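Local coordinates for protein carbohydrate binding family 6 (Clostridium thermocellum, PDB 5A8C) that probably cleaves terminal alpha-L-arabinofuranosyl residues from arabinose-containing polysaccharides as a five-bladed beta-propeller glycoside hydrolase of family 43, at residues A[64-76]-A[87-101]. Residues are numbered along the deposited sequence; the frame is centred on the assembly and turned at random.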
loop_
_atom_site.group_PDB
_atom_site.type_symbol
_atom_site.label_atom_id
_atom_site.label_comp_id
_atom_site.label_asym_id
_atom_site.label_seq_id
_atom_site.Cartn_x
_atom_site.Cartn_y
_atom_site.Cartn_z
ATOM N N SER A 64 -14.945 16.824 0.233
ATOM C CA SER A 64 -13.878 17.421 -0.573
ATOM C C SER A 64 -12.500 16.886 -0.178
ATOM O O SER A 64 -11.486 17.483 -0.501
ATOM C CB SER A 64 -13.931 18.924 -0.478
ATOM O OG SER A 64 -13.727 19.316 0.864
ATOM N N THR A 65 -12.465 15.763 0.524
ATOM C CA THR A 65 -11.237 15.051 0.811
ATOM C C THR A 65 -11.637 13.599 1.132
ATOM O O THR A 65 -12.804 13.212 1.059
ATOM C CB THR A 65 -10.422 15.734 1.930
ATOM O OG1 THR A 65 -9.145 15.080 1.991
ATOM C CG2 THR A 65 -11.106 15.615 3.221
ATOM N N TYR A 66 -10.624 12.806 1.433
ATOM C CA TYR A 66 -10.816 11.420 1.774
ATOM C C TYR A 66 -11.787 11.248 2.933
ATOM O O TYR A 66 -11.874 12.110 3.817
ATOM C CB TYR A 66 -9.475 10.770 2.138
ATOM C CG TYR A 66 -8.441 10.871 1.047
ATOM C CD1 TYR A 66 -8.529 10.086 -0.087
ATOM C CD2 TYR A 66 -7.396 11.762 1.135
ATOM C CE1 TYR A 66 -7.626 10.194 -1.127
ATOM C CE2 TYR A 66 -6.464 11.875 0.114
ATOM C CZ TYR A 66 -6.579 11.067 -0.995
ATOM O OH TYR A 66 -5.675 11.104 -2.011
ATOM N N ASN A 67 -12.450 10.095 2.969
ATOM C CA ASN A 67 -13.190 9.654 4.146
ATOM C C ASN A 67 -12.938 8.160 4.315
ATOM O O ASN A 67 -13.723 7.342 3.838
ATOM C CB ASN A 67 -14.674 9.975 4.023
ATOM C CG ASN A 67 -15.424 9.613 5.248
ATOM O OD1 ASN A 67 -14.850 9.249 6.302
ATOM N ND2 ASN A 67 -16.751 9.656 5.132
ATOM N N ILE A 68 -11.774 7.854 4.895
ATOM C CA ILE A 68 -11.246 6.488 5.023
ATOM C C ILE A 68 -11.059 6.221 6.540
ATOM O O ILE A 68 -9.956 6.434 7.082
ATOM C CB ILE A 68 -9.922 6.312 4.278
ATOM C CG1 ILE A 68 -10.064 6.657 2.780
ATOM C CG2 ILE A 68 -9.427 4.888 4.434
ATOM C CD1 ILE A 68 -8.718 6.921 2.117
ATOM N N PRO A 69 -12.109 5.773 7.234
ATOM C CA PRO A 69 -12.050 5.600 8.677
ATOM C C PRO A 69 -11.551 4.237 9.097
ATOM O O PRO A 69 -11.320 3.986 10.275
ATOM C CB PRO A 69 -13.491 5.848 9.110
ATOM C CG PRO A 69 -14.307 5.350 7.955
ATOM C CD PRO A 69 -13.503 5.760 6.753
ATOM N N ASP A 70 -11.537 3.309 8.136
ATOM C CA ASP A 70 -11.350 1.896 8.410
ATOM C C ASP A 70 -10.696 1.203 7.190
ATOM O O ASP A 70 -10.523 1.824 6.149
ATOM C CB ASP A 70 -12.664 1.266 8.927
ATOM C CG ASP A 70 -13.895 1.544 8.117
ATOM O OD1 ASP A 70 -13.775 1.989 6.975
ATOM O OD2 ASP A 70 -14.997 1.234 8.639
ATOM N N ILE A 71 -10.348 -0.066 7.413
ATOM C CA ILE A 71 -9.631 -0.903 6.447
ATOM C C ILE A 71 -10.513 -2.123 6.117
ATOM O O ILE A 71 -10.871 -2.864 7.023
ATOM C CB ILE A 71 -8.304 -1.365 7.027
ATOM C CG1 ILE A 71 -7.406 -0.225 7.342
ATOM C CG2 ILE A 71 -7.643 -2.405 6.130
ATOM C CD1 ILE A 71 -7.060 0.577 6.184
ATOM N N THR A 72 -10.716 -2.356 4.828
ATOM C CA THR A 72 -11.462 -3.503 4.315
ATOM C C THR A 72 -10.519 -4.646 4.047
ATOM O O THR A 72 -9.400 -4.417 3.589
ATOM C CB THR A 72 -12.141 -3.085 2.962
ATOM O OG1 THR A 72 -12.973 -1.967 3.172
ATOM C CG2 THR A 72 -12.874 -4.233 2.329
ATOM N N CYS A 73 -10.975 -5.891 4.244
ATOM C CA CYS A 73 -10.162 -7.052 3.861
ATOM C C CYS A 73 -11.034 -8.001 3.052
ATOM O O CYS A 73 -12.178 -8.324 3.450
ATOM C CB CYS A 73 -9.669 -7.776 5.101
ATOM S SG CYS A 73 -8.746 -9.267 4.840
ATOM N N ILE A 74 -10.486 -8.489 1.933
ATOM C CA ILE A 74 -11.089 -9.562 1.111
ATOM C C ILE A 74 -10.017 -10.630 0.918
ATOM O O ILE A 74 -8.828 -10.361 1.012
ATOM C CB ILE A 74 -11.648 -9.010 -0.216
ATOM C CG1 ILE A 74 -10.557 -8.542 -1.165
ATOM C CG2 ILE A 74 -12.687 -7.945 0.031
ATOM C CD1 ILE A 74 -11.049 -8.113 -2.528
ATOM N N SER A 75 -10.443 -11.850 0.580
ATOM C CA SER A 75 -9.454 -12.888 0.324
ATOM C C SER A 75 -9.965 -13.906 -0.635
ATOM O O SER A 75 -11.162 -14.058 -0.899
ATOM C CB SER A 75 -8.993 -13.604 1.607
ATOM O OG SER A 75 -9.992 -14.515 2.081
ATOM N N THR A 76 -9.019 -14.713 -1.129
ATOM C CA THR A 76 -9.329 -15.795 -2.052
ATOM C C THR A 76 -8.359 -16.941 -1.867
ATOM O O THR A 76 -7.223 -16.745 -1.494
ATOM C CB THR A 76 -9.250 -15.295 -3.495
ATOM O OG1 THR A 76 -9.809 -16.285 -4.389
ATOM C CG2 THR A 76 -7.834 -14.949 -3.947
ATOM N N GLU A 87 -14.721 -4.748 7.438
ATOM C CA GLU A 87 -13.724 -3.820 7.882
ATOM C C GLU A 87 -13.091 -4.379 9.133
ATOM O O GLU A 87 -13.735 -4.561 10.135
ATOM C CB GLU A 87 -14.268 -2.399 8.025
ATOM C CG GLU A 87 -14.357 -1.631 6.691
ATOM C CD GLU A 87 -15.396 -2.211 5.771
ATOM O OE1 GLU A 87 -16.594 -2.131 6.131
ATOM O OE2 GLU A 87 -15.052 -2.712 4.701
ATOM N N VAL A 88 -11.781 -4.631 9.064
ATOM C CA VAL A 88 -11.022 -5.350 10.074
ATOM C C VAL A 88 -10.264 -4.453 11.041
ATOM O O VAL A 88 -9.760 -4.945 12.031
ATOM C CB VAL A 88 -10.052 -6.362 9.400
ATOM C CG1 VAL A 88 -10.826 -7.369 8.575
ATOM C CG2 VAL A 88 -8.979 -5.638 8.560
ATOM N N PHE A 89 -10.257 -3.145 10.763
ATOM C CA PHE A 89 -9.631 -2.158 11.612
ATOM C C PHE A 89 -10.385 -0.872 11.408
ATOM O O PHE A 89 -10.591 -0.465 10.278
ATOM C CB PHE A 89 -8.128 -1.929 11.269
ATOM C CG PHE A 89 -7.449 -0.884 12.073
ATOM C CD1 PHE A 89 -7.217 -1.071 13.430
ATOM C CD2 PHE A 89 -7.111 0.329 11.507
ATOM C CE1 PHE A 89 -6.604 -0.092 14.177
ATOM C CE2 PHE A 89 -6.478 1.311 12.257
ATOM C CZ PHE A 89 -6.251 1.101 13.588
ATOM N N ASN A 90 -10.684 -0.173 12.532
ATOM C CA ASN A 90 -11.325 1.123 12.512
ATOM C C ASN A 90 -10.504 2.018 13.421
ATOM O O ASN A 90 -10.358 1.678 14.574
ATOM C CB ASN A 90 -12.794 0.999 12.976
ATOM C CG ASN A 90 -13.487 2.322 13.089
ATOM O OD1 ASN A 90 -13.115 3.159 13.899
ATOM N ND2 ASN A 90 -14.467 2.541 12.255
ATOM N N ALA A 91 -9.947 3.097 12.903
ATOM C CA ALA A 91 -8.986 3.866 13.707
ATOM C C ALA A 91 -9.568 4.388 15.000
ATOM O O ALA A 91 -8.935 4.305 16.048
ATOM C CB ALA A 91 -8.384 4.962 12.877
ATOM N N LYS A 92 -10.773 4.939 14.960
ATOM C CA LYS A 92 -11.365 5.481 16.201
ATOM C C LYS A 92 -11.702 4.407 17.216
ATOM O O LYS A 92 -11.584 4.613 18.405
ATOM C CB LYS A 92 -12.579 6.300 15.888
ATOM C CG LYS A 92 -12.286 7.649 15.270
ATOM C CD LYS A 92 -13.506 8.494 15.056
ATOM C CE LYS A 92 -13.225 9.862 14.452
ATOM N NZ LYS A 92 -14.419 10.740 14.532
ATOM N N ARG A 93 -12.167 3.254 16.726
ATOM C CA ARG A 93 -12.576 2.177 17.621
ATOM C C ARG A 93 -11.377 1.394 18.180
ATOM O O ARG A 93 -11.446 0.825 19.253
ATOM C CB ARG A 93 -13.480 1.226 16.843
ATOM C CG ARG A 93 -14.190 0.149 17.630
ATOM C CD ARG A 93 -14.863 -0.885 16.723
ATOM N NE ARG A 93 -13.872 -1.588 15.924
ATOM C CZ ARG A 93 -14.120 -2.211 14.762
ATOM N NH1 ARG A 93 -15.373 -2.325 14.291
ATOM N NH2 ARG A 93 -13.108 -2.746 14.052
ATOM N N ASP A 94 -10.311 1.296 17.371
ATOM C CA ASP A 94 -9.267 0.284 17.569
ATOM C C ASP A 94 -7.893 0.904 17.846
ATOM O O ASP A 94 -6.949 0.138 17.985
ATOM C CB ASP A 94 -9.204 -0.642 16.351
ATOM C CG ASP A 94 -10.471 -1.386 16.070
ATOM O OD1 ASP A 94 -11.221 -1.698 17.039
ATOM O OD2 ASP A 94 -10.717 -1.721 14.883
ATOM N N SER A 95 -7.799 2.222 17.982
ATOM C CA SER A 95 -6.632 2.912 18.434
ATOM C C SER A 95 -7.035 3.947 19.451
ATOM O O SER A 95 -8.181 4.415 19.467
ATOM C CB SER A 95 -5.886 3.594 17.315
ATOM O OG SER A 95 -6.456 4.818 16.976
ATOM N N ARG A 96 -6.071 4.369 20.259
ATOM C CA ARG A 96 -6.287 5.386 21.275
ATOM C C ARG A 96 -5.972 6.779 20.800
ATOM O O ARG A 96 -6.301 7.729 21.503
ATOM C CB ARG A 96 -5.479 5.055 22.506
ATOM C CG ARG A 96 -6.009 3.840 23.234
ATOM C CD ARG A 96 -5.217 3.565 24.481
ATOM N NE ARG A 96 -3.984 2.849 24.181
ATOM C CZ ARG A 96 -2.854 2.957 24.888
ATOM N NH1 ARG A 96 -2.759 3.833 25.856
ATOM N NH2 ARG A 96 -1.860 2.135 24.657
ATOM N N TRP A 97 -5.408 6.925 19.607
ATOM C CA TRP A 97 -4.887 8.216 19.188
ATOM C C TRP A 97 -5.262 8.632 17.764
ATOM O O TRP A 97 -5.160 9.791 17.440
ATOM C CB TRP A 97 -3.335 8.237 19.348
ATOM C CG TRP A 97 -2.690 7.215 18.429
ATOM C CD1 TRP A 97 -2.500 5.888 18.652
ATOM C CD2 TRP A 97 -2.260 7.434 17.084
ATOM N NE1 TRP A 97 -2.008 5.265 17.526
ATOM C CE2 TRP A 97 -1.853 6.192 16.550
ATOM C CE3 TRP A 97 -2.177 8.574 16.254
ATOM C CZ2 TRP A 97 -1.376 6.071 15.262
ATOM C CZ3 TRP A 97 -1.700 8.422 14.968
ATOM C CH2 TRP A 97 -1.318 7.179 14.473
ATOM N N ALA A 98 -5.645 7.673 16.912
ATOM C CA ALA A 98 -5.853 7.960 15.487
ATOM C C ALA A 98 -7.331 8.055 15.163
ATOM O O ALA A 98 -8.173 7.498 15.839
ATOM C CB ALA A 98 -5.188 6.871 14.642
ATOM N N SER A 99 -7.603 8.769 14.079
ATOM C CA SER A 99 -8.936 9.047 13.589
ATOM C C SER A 99 -9.235 8.393 12.240
ATOM O O SER A 99 -10.419 8.166 11.918
ATOM C CB SER A 99 -9.143 10.579 13.477
ATOM O OG SER A 99 -8.974 11.173 14.755
ATOM N N VAL A 100 -8.223 8.167 11.424
ATOM C CA VAL A 100 -8.392 7.658 10.059
ATOM C C VAL A 100 -7.352 6.566 9.828
ATOM O O VAL A 100 -6.333 6.515 10.535
ATOM C CB VAL A 100 -8.346 8.784 9.008
ATOM C CG1 VAL A 100 -9.303 9.889 9.327
ATOM C CG2 VAL A 100 -6.944 9.314 8.844
ATOM N N SER A 101 -7.545 5.792 8.766
ATOM C CA SER A 101 -6.648 4.677 8.487
ATOM C C SER A 101 -6.375 4.548 7.004
ATOM O O SER A 101 -6.974 3.746 6.326
ATOM C CB SER A 101 -7.212 3.380 9.046
ATOM O OG SER A 101 -8.444 3.028 8.499
HETATM O O HOH W 1 -11.921 5.788 12.316
HETATM O O HOH W 2 -15.489 -0.037 10.945
HETATM O O HOH W 3 -17.288 -0.092 7.706
#
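Ile71 packs against both Phe89 and Ser101 on the buried side of this antiparallel pairing. In one of its two conformers, CG1 reaches the edge of the Phe89 ring, 4.2 Å from CD2, and CD1 points at the carbonyl oxygen of Ser101. That oxygen is buried here without a polar partner, and Ile68 CG2 packs against it at 3.3 Å. Alongside, Val88 CG1 meets Cys73 CB at 3.7 Å. The backbones are joined by Ile71 N to Phe89 O and Val88 N to Ile71 O, then past the strand ends by Ala91 N to Pro69 O and a nearly straight bond from Ser101 N to Ile68 O (3.0 Å).

The other face, with Asp70, Thr72, Glu87 and Asn90, is polar and wetter. The Glu87 chain bends about CB-CG (chi2 68°), bringing OE2 alongside Thr72 to accept from OG1 at 2.7 Å, on its anti side and somewhat out of the carboxylate plane; Arg35 forms a salt bridge with the same oxygen. Asp70 lies across the Glu87 chain, its CG 3.5 Å from Glu87 CG, with the carboxylate planes 49° apart. Asp70 OD2 and Glu87 OE1 are 4.5 Å apart and share a bridging water, which probably eases their like charges; a second water links OD2 to Asn90 ND2. Asn90 OD1 caps the following helix 91-94 by accepting from Arg93 N.

At the 64-69 end, Tyr66 OH bonds a Tris molecule, probably from the crystallisation liquor, that may mark a pocket beside Ile68. Strands 70-76 and 83-90 form the last hairpin of a four-stranded propeller blade, with strand 48-56 flanking 70-76 on its other side. Beyond the hairpin, the loop through Ser101 leads into the next blade, where strand 112-118 brings Leu115 against Phe89 and Tyr117 against Ser101.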